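Local coordinates for uncharacterized protein (PDB 4RXV), which is of unknown biochemical function but carries a RavJ-type domain of the papain-like (CA) peptidase clan in its N-terminal part, consistent with a cysteine peptidase-like effector, at residues I119-I128 with N140-L151. Numbering follows the deposited sequence.
Sequences IRTQYDVAVI and NITLLVPKGSRL
Lys147 reaches back across the hairpin to Asp124, its ammonium NZ meeting OD1 at 3.1 Å from above the carboxylate plane in a salt bridge. A bend at chi2 (-69°) turns the long lysine chain back toward Asp124, beside the end of helix 117-122, and a water accepts from Lys147 NZ and donates a weak bond to Tyr123 O. On the same face as Asp124, the small Ala126 leaves room for Leu151 CD1, which returns after the type II turn 146-149. Gly148 suits that turn because its positive phi would press a side chain against the preceding carbonyl; Ser149 N closes the turn on Pro146 O, and Ser149 OG adds a second bond to that oxygen, 2.7 Å away. Farther along, Ile128 holds CG1 between its backbone N and carbonyl carbon (chi1 70°), bringing CG1 to Ile141 CB and CG2 to Leu143 CD1, both at 3.8 Å. On the opposite face, Leu144 lays its CB over the Tyr123 ring in a CH-pi contact, 28° off the normal, and its CD2 meets Ile119 CG2 at 3.7 Å. Paired antiparallel backbone bonds at Asp124–Val145, Ala126–Leu143 and Ile128–Ile141 fix this register. The hairpin forms the middle of a four-stranded antiparallel sheet, flanked by strands 168-170 and 202-206; helix 105-114 packs on Ile119, Val125 and Thr142, and helix 6-14 covers Tyr123 and Leu144.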
ATOM      1  N   ILE A 119       7.477 -14.750   0.999  1.00 12.49           N
ATOM      2  CA  ILE A 119       7.417 -13.674   1.983  1.00 13.50           C
ATOM      3  C   ILE A 119       7.009 -14.250   3.345  1.00 12.92           C
ATOM      4  O   ILE A 119       7.563 -13.864   4.360  1.00 13.62           O
ATOM      5  CB  ILE A 119       6.493 -12.560   1.549  1.00 15.31           C
ATOM      6  CG1 ILE A 119       7.057 -11.948   0.268  1.00 20.48           C
ATOM      7  CG2 ILE A 119       6.317 -11.527   2.699  1.00 16.93           C
ATOM      8  CD1 ILE A 119       7.401 -10.496   0.382  1.00 30.41           C
ATOM      9  N   ARG A 120       6.057 -15.175   3.346  1.00 13.62           N
ATOM     10  CA  ARG A 120       5.557 -15.760   4.606  1.00 17.16           C
ATOM     11  C   ARG A 120       6.672 -16.295   5.494  1.00 16.27           C
ATOM     12  O   ARG A 120       6.583 -16.253   6.716  1.00 20.37           O
ATOM     13  CB  ARG A 120       4.628 -16.963   4.362  1.00 20.09           C
ATOM     14  CG  ARG A 120       3.276 -16.680   3.824  1.00 23.25           C
ATOM     15  CD  ARG A 120       2.294 -16.174   4.886  1.00 16.63           C
ATOM     16  NE  ARG A 120       1.043 -15.883   4.208  1.00 13.13           N
ATOM     17  CZ  ARG A 120      -0.044 -16.633   4.244  1.00 12.82           C
ATOM     18  NH1 ARG A 120      -0.124 -17.714   4.995  1.00 13.44           N
ATOM     19  NH2 ARG A 120      -1.079 -16.265   3.533  1.00 12.36           N
ATOM     20  N   THR A 121       7.708 -16.873   4.896  1.00 14.56           N
ATOM     21  CA  THR A 121       8.734 -17.514   5.717  1.00 17.60           C
ATOM     22  C   THR A 121       9.918 -16.612   6.060  1.00 15.59           C
ATOM     23  O   THR A 121      10.766 -16.978   6.866  1.00 18.00           O
ATOM     24  CB  THR A 121       9.265 -18.784   5.046  1.00 21.92           C
ATOM     25  OG1 THR A 121       9.907 -18.429   3.824  1.00 21.90           O
ATOM     26  CG2 THR A 121       8.140 -19.756   4.751  1.00 23.38           C
ATOM     27  N   GLN A 122       9.983 -15.443   5.441  1.00 13.07           N
ATOM     28  CA  GLN A 122      11.077 -14.508   5.655  1.00 11.61           C
ATOM     29  C   GLN A 122      10.674 -13.264   6.456  1.00 11.14           C
ATOM     30  O   GLN A 122      11.493 -12.745   7.225  1.00 12.73           O
ATOM     31  CB  GLN A 122      11.664 -14.103   4.301  1.00 12.45           C
ATOM     32  CG  GLN A 122      12.833 -13.121   4.318  1.00 12.55           C
ATOM     33  CD  GLN A 122      14.121 -13.681   4.907  1.00 14.84           C
ATOM     34  OE1 GLN A 122      14.145 -14.738   5.527  1.00 16.89           O
ATOM     35  NE2 GLN A 122      15.212 -12.968   4.679  1.00 15.84           N
ATOM     36  N   TYR A 123       9.435 -12.793   6.292  1.00  9.52           N
ATOM     37  CA  TYR A 123       8.982 -11.574   6.919  1.00  9.52           C
ATOM     38  C   TYR A 123       7.622 -11.770   7.549  1.00 10.26           C
ATOM     39  O   TYR A 123       6.810 -12.536   7.055  1.00 12.74           O
ATOM     40  CB  TYR A 123       8.861 -10.449   5.870  1.00  9.69           C
ATOM     41  CG  TYR A 123      10.164  -9.956   5.294  1.00  8.86           C
ATOM     42  CD1 TYR A 123      10.968  -9.091   6.009  1.00  9.76           C
ATOM     43  CD2 TYR A 123      10.590 -10.331   4.037  1.00  9.34           C
ATOM     44  CE1 TYR A 123      12.165  -8.622   5.479  1.00  9.74           C
ATOM     45  CE2 TYR A 123      11.786  -9.882   3.516  1.00  9.77           C
ATOM     46  CZ  TYR A 123      12.572  -9.032   4.242  1.00  9.80           C
ATOM     47  OH  TYR A 123      13.757  -8.607   3.689  1.00 10.63           O
ATOM     48  N   ASP A 124       7.375 -11.012   8.611  1.00  9.53           N
ATOM     49  CA  ASP A 124       6.024 -10.740   9.073  1.00 10.28           C
ATOM     50  C   ASP A 124       5.554  -9.436   8.417  1.00  9.59           C
ATOM     51  O   ASP A 124       6.368  -8.621   7.966  1.00 10.18           O
ATOM     52  CB  ASP A 124       5.992 -10.613  10.601  1.00 13.51           C
ATOM     53  CG  ASP A 124       6.433 -11.872  11.317  1.00 19.48           C
ATOM     54  OD1 ASP A 124       5.908 -12.949  10.989  1.00 20.56           O
ATOM     55  OD2 ASP A 124       7.264 -11.779  12.255  1.00 23.00           O
ATOM     56  N   VAL A 125       4.232  -9.245   8.347  1.00  8.88           N
ATOM     57  CA  VAL A 125       3.643  -8.071   7.708  1.00  9.09           C
ATOM     58  C   VAL A 125       2.936  -7.269   8.770  1.00  8.35           C
ATOM     59  O   VAL A 125       2.271  -7.832   9.642  1.00 10.64           O
ATOM     60  CB  VAL A 125       2.672  -8.495   6.593  1.00 10.38           C
ATOM     61  CG1 VAL A 125       1.995  -7.283   5.976  1.00 11.98           C
ATOM     62  CG2 VAL A 125       3.413  -9.251   5.509  1.00 10.97           C
ATOM     63  N   ALA A 126       3.073  -5.952   8.712  1.00  7.59           N
ATOM     64  CA  ALA A 126       2.326  -5.078   9.603  1.00  7.90           C
ATOM     65  C   ALA A 126       1.729  -3.941   8.799  1.00  7.62           C
ATOM     66  O   ALA A 126       2.229  -3.591   7.725  1.00  8.07           O
ATOM     67  CB  ALA A 126       3.201  -4.532  10.712  1.00  8.11           C
ATOM     68  N   VAL A 127       0.669  -3.360   9.319  1.00  7.24           N
ATOM     69  CA  VAL A 127       0.081  -2.150   8.731  1.00  7.31           C
ATOM     70  C   VAL A 127      -0.006  -1.114   9.828  1.00  7.48           C
ATOM     71  O   VAL A 127      -0.483  -1.412  10.938  1.00  8.22           O
ATOM     72  CB  VAL A 127      -1.302  -2.431   8.107  1.00  8.37           C
ATOM     73  CG1 VAL A 127      -1.886  -1.146   7.491  1.00  9.79           C
ATOM     74  CG2 VAL A 127      -1.201  -3.525   7.064  1.00  8.58           C
ATOM     75  N   ILE A 128       0.491   0.065   9.537  1.00  7.77           N
ATOM     76  CA  ILE A 128       0.623   1.133  10.508  1.00  7.94           C
ATOM     77  C   ILE A 128      -0.055   2.402  10.020  1.00  8.44           C
ATOM     78  O   ILE A 128      -0.141   2.682   8.824  1.00  9.10           O
ATOM     79  CB  ILE A 128       2.123   1.442  10.827  1.00  8.43           C
ATOM     80  CG1 ILE A 128       2.834   2.114   9.641  1.00  9.19           C
ATOM     81  CG2 ILE A 128       2.843   0.164  11.257  1.00  8.39           C
ATOM     82  CD1 ILE A 128       4.296   2.536   9.931  1.00  9.84           C
ATOM     83  N   ASN A 140      -1.764   5.374   5.994  1.00  8.78           N
ATOM     84  CA  ASN A 140      -1.359   4.029   6.387  1.00  8.40           C
ATOM     85  C   ASN A 140      -0.237   3.537   5.488  1.00  7.89           C
ATOM     86  O   ASN A 140      -0.154   3.898   4.305  1.00  7.67           O
ATOM     87  CB  ASN A 140      -2.539   3.083   6.419  1.00  9.81           C
ATOM     88  CG  ASN A 140      -3.578   3.523   7.442  1.00 11.39           C
ATOM     89  OD1 ASN A 140      -3.232   3.983   8.522  1.00 13.48           O
ATOM     90  ND2 ASN A 140      -4.831   3.407   7.100  1.00 11.83           N
ATOM     91  N   ILE A 141       0.641   2.746   6.073  1.00  7.72           N
ATOM     92  CA  ILE A 141       1.825   2.207   5.414  1.00  7.78           C
ATOM     93  C   ILE A 141       1.941   0.741   5.769  1.00  7.63           C
ATOM     94  O   ILE A 141       1.629   0.341   6.889  1.00  8.04           O
ATOM     95  CB  ILE A 141       3.110   2.970   5.898  1.00  8.06           C
ATOM     96  CG1 ILE A 141       3.024   4.443   5.466  1.00  8.91           C
ATOM     97  CG2 ILE A 141       4.361   2.309   5.385  1.00  9.86           C
ATOM     98  CD1 ILE A 141       4.143   5.305   6.051  1.00  9.60           C
ATOM     99  N   THR A 142       2.416  -0.073   4.839  1.00  7.06           N
ATOM    100  CA  THR A 142       2.674  -1.491   5.072  1.00  6.69           C
ATOM    101  C   THR A 142       4.139  -1.694   5.368  1.00  6.23           C
ATOM    102  O   THR A 142       5.001  -1.069   4.736  1.00  7.56           O
ATOM    103  CB  THR A 142       2.127  -2.308   3.913  1.00  7.20           C
ATOM    104  OG1 THR A 142       0.705  -2.206   3.984  1.00  8.03           O
ATOM    105  CG2 THR A 142       2.524  -3.773   3.954  1.00  8.03           C
ATOM    106  N   LEU A 143       4.429  -2.576   6.323  1.00  6.77           N
ATOM    107  CA  LEU A 143       5.794  -2.941   6.682  1.00  7.01           C
ATOM    108  C   LEU A 143       6.028  -4.428   6.490  1.00  7.44           C
ATOM    109  O   LEU A 143       5.154  -5.252   6.748  1.00  7.95           O
ATOM    110  CB  LEU A 143       6.127  -2.626   8.141  1.00  7.54           C
ATOM    111  CG  LEU A 143       5.892  -1.196   8.612  1.00  8.05           C
ATOM    112  CD1 LEU A 143       6.195  -1.114  10.121  1.00  8.82           C
ATOM    113  CD2 LEU A 143       6.715  -0.214   7.825  1.00  8.60           C
ATOM    114  N   LEU A 144       7.243  -4.737   6.069  1.00  7.18           N
ATOM    115  CA  LEU A 144       7.816  -6.079   6.158  1.00  7.90           C
ATOM    116  C   LEU A 144       8.844  -6.077   7.270  1.00  8.52           C
ATOM    117  O   LEU A 144       9.809  -5.325   7.207  1.00  9.07           O
ATOM    118  CB  LEU A 144       8.479  -6.463   4.837  1.00  8.56           C
ATOM    119  CG  LEU A 144       7.507  -6.650   3.669  1.00  9.24           C
ATOM    120  CD1 LEU A 144       8.226  -6.499   2.334  1.00 11.68           C
ATOM    121  CD2 LEU A 144       6.836  -7.989   3.740  1.00 12.63           C
ATOM    122  N   VAL A 145       8.609  -6.859   8.323  0.53  8.80           N
ATOM    123  CA  VAL A 145       9.552  -6.912   9.436  0.53 10.06           C
ATOM    124  C   VAL A 145      10.176  -8.296   9.489  0.53 10.84           C
ATOM    125  O   VAL A 145       9.514  -9.284   9.247  0.53 10.81           O
ATOM    126  CB  VAL A 145       8.896  -6.538  10.792  0.53 12.10           C
ATOM    127  CG1 VAL A 145       8.426  -5.073  10.763  0.53 13.02           C
ATOM    128  CG2 VAL A 145       7.758  -7.469  11.153  0.53 11.19           C
ATOM    129  N   PRO A 146      11.474  -8.374   9.781  1.00 14.32           N
ATOM    130  CA  PRO A 146      12.093  -9.689   9.854  1.00 15.74           C
ATOM    131  C   PRO A 146      11.403 -10.560  10.893  1.00 14.53           C
ATOM    132  O   PRO A 146      10.962 -10.091  11.933  1.00 15.89           O
ATOM    133  CB  PRO A 146      13.536  -9.368  10.243  1.00 20.27           C
ATOM    134  CG  PRO A 146      13.764  -8.004   9.689  1.00 21.65           C
ATOM    135  CD  PRO A 146      12.471  -7.296   9.898  1.00 19.06           C
ATOM    136  N   LYS A 147      11.276 -11.839  10.575  1.00 15.05           N
ATOM    137  CA  LYS A 147      10.655 -12.799  11.473  1.00 16.76           C
ATOM    138  C   LYS A 147      11.201 -12.673  12.877  1.00 16.38           C
ATOM    139  O   LYS A 147      12.420 -12.666  13.055  1.00 17.26           O
ATOM    140  CB  LYS A 147      10.980 -14.209  10.987  1.00 21.11           C
ATOM    141  CG  LYS A 147      10.179 -14.648   9.817  1.00 24.73           C
ATOM    142  CD  LYS A 147       8.751 -14.845  10.207  1.00 25.64           C
ATOM    143  CE  LYS A 147       7.989 -15.492   9.095  1.00 27.89           C
ATOM    144  NZ  LYS A 147       6.568 -15.581   9.452  1.00 28.06           N
ATOM    145  N   GLY A 148      10.314 -12.640  13.872  1.00 19.13           N
ATOM    146  CA  GLY A 148      10.739 -12.564  15.259  1.00 22.06           C
ATOM    147  C   GLY A 148      10.337 -11.240  15.864  1.00 22.90           C
ATOM    148  O   GLY A 148      10.183 -11.107  17.076  1.00 26.38           O
ATOM    149  N   SER A 149      10.148 -10.252  15.005  1.00 20.87           N
ATOM    150  CA  SER A 149       9.819  -8.901  15.462  1.00 25.19           C
ATOM    151  C   SER A 149       8.420  -8.788  16.072  1.00 23.58           C
ATOM    152  O   SER A 149       7.475  -9.405  15.596  1.00 25.46           O
ATOM    153  CB  SER A 149       9.917  -7.909  14.299  1.00 29.38           C
ATOM    154  OG  SER A 149      11.171  -7.988  13.645  1.00 31.10           O
ATOM    155  N   ARG A 150       8.294  -7.978  17.120  1.00 20.39           N
ATOM    156  CA  ARG A 150       6.987  -7.597  17.640  1.00 18.49           C
ATOM    157  C   ARG A 150       6.987  -6.094  17.796  1.00 16.36           C
ATOM    158  O   ARG A 150       7.783  -5.531  18.560  1.00 18.98           O
ATOM    159  CB  ARG A 150       6.706  -8.248  18.989  1.00 21.01           C
ATOM    160  N   LEU A 151       6.110  -5.440  17.069  1.00 14.50           N
ATOM    161  CA  LEU A 151       6.043  -4.012  17.124  1.00 12.85           C
ATOM    162  C   LEU A 151       5.186  -3.642  18.309  1.00 11.52           C
ATOM    163  O   LEU A 151       4.395  -4.454  18.786  1.00 12.39           O
ATOM    164  CB  LEU A 151       5.421  -3.484  15.835  1.00 13.64           C
ATOM    165  CG  LEU A 151       6.191  -3.862  14.566  1.00 14.44           C
ATOM    166  CD1 LEU A 151       5.446  -3.346  13.352  1.00 15.87           C
ATOM    167  CD2 LEU A 151       7.621  -3.345  14.593  1.00 16.20           C
TER
HETATM  168  O   HOH W   1      13.748 -12.753   8.407  1.00 35.99           O
HETATM  169  O   HOH W   2       4.330 -14.695   7.957  1.00 29.07           O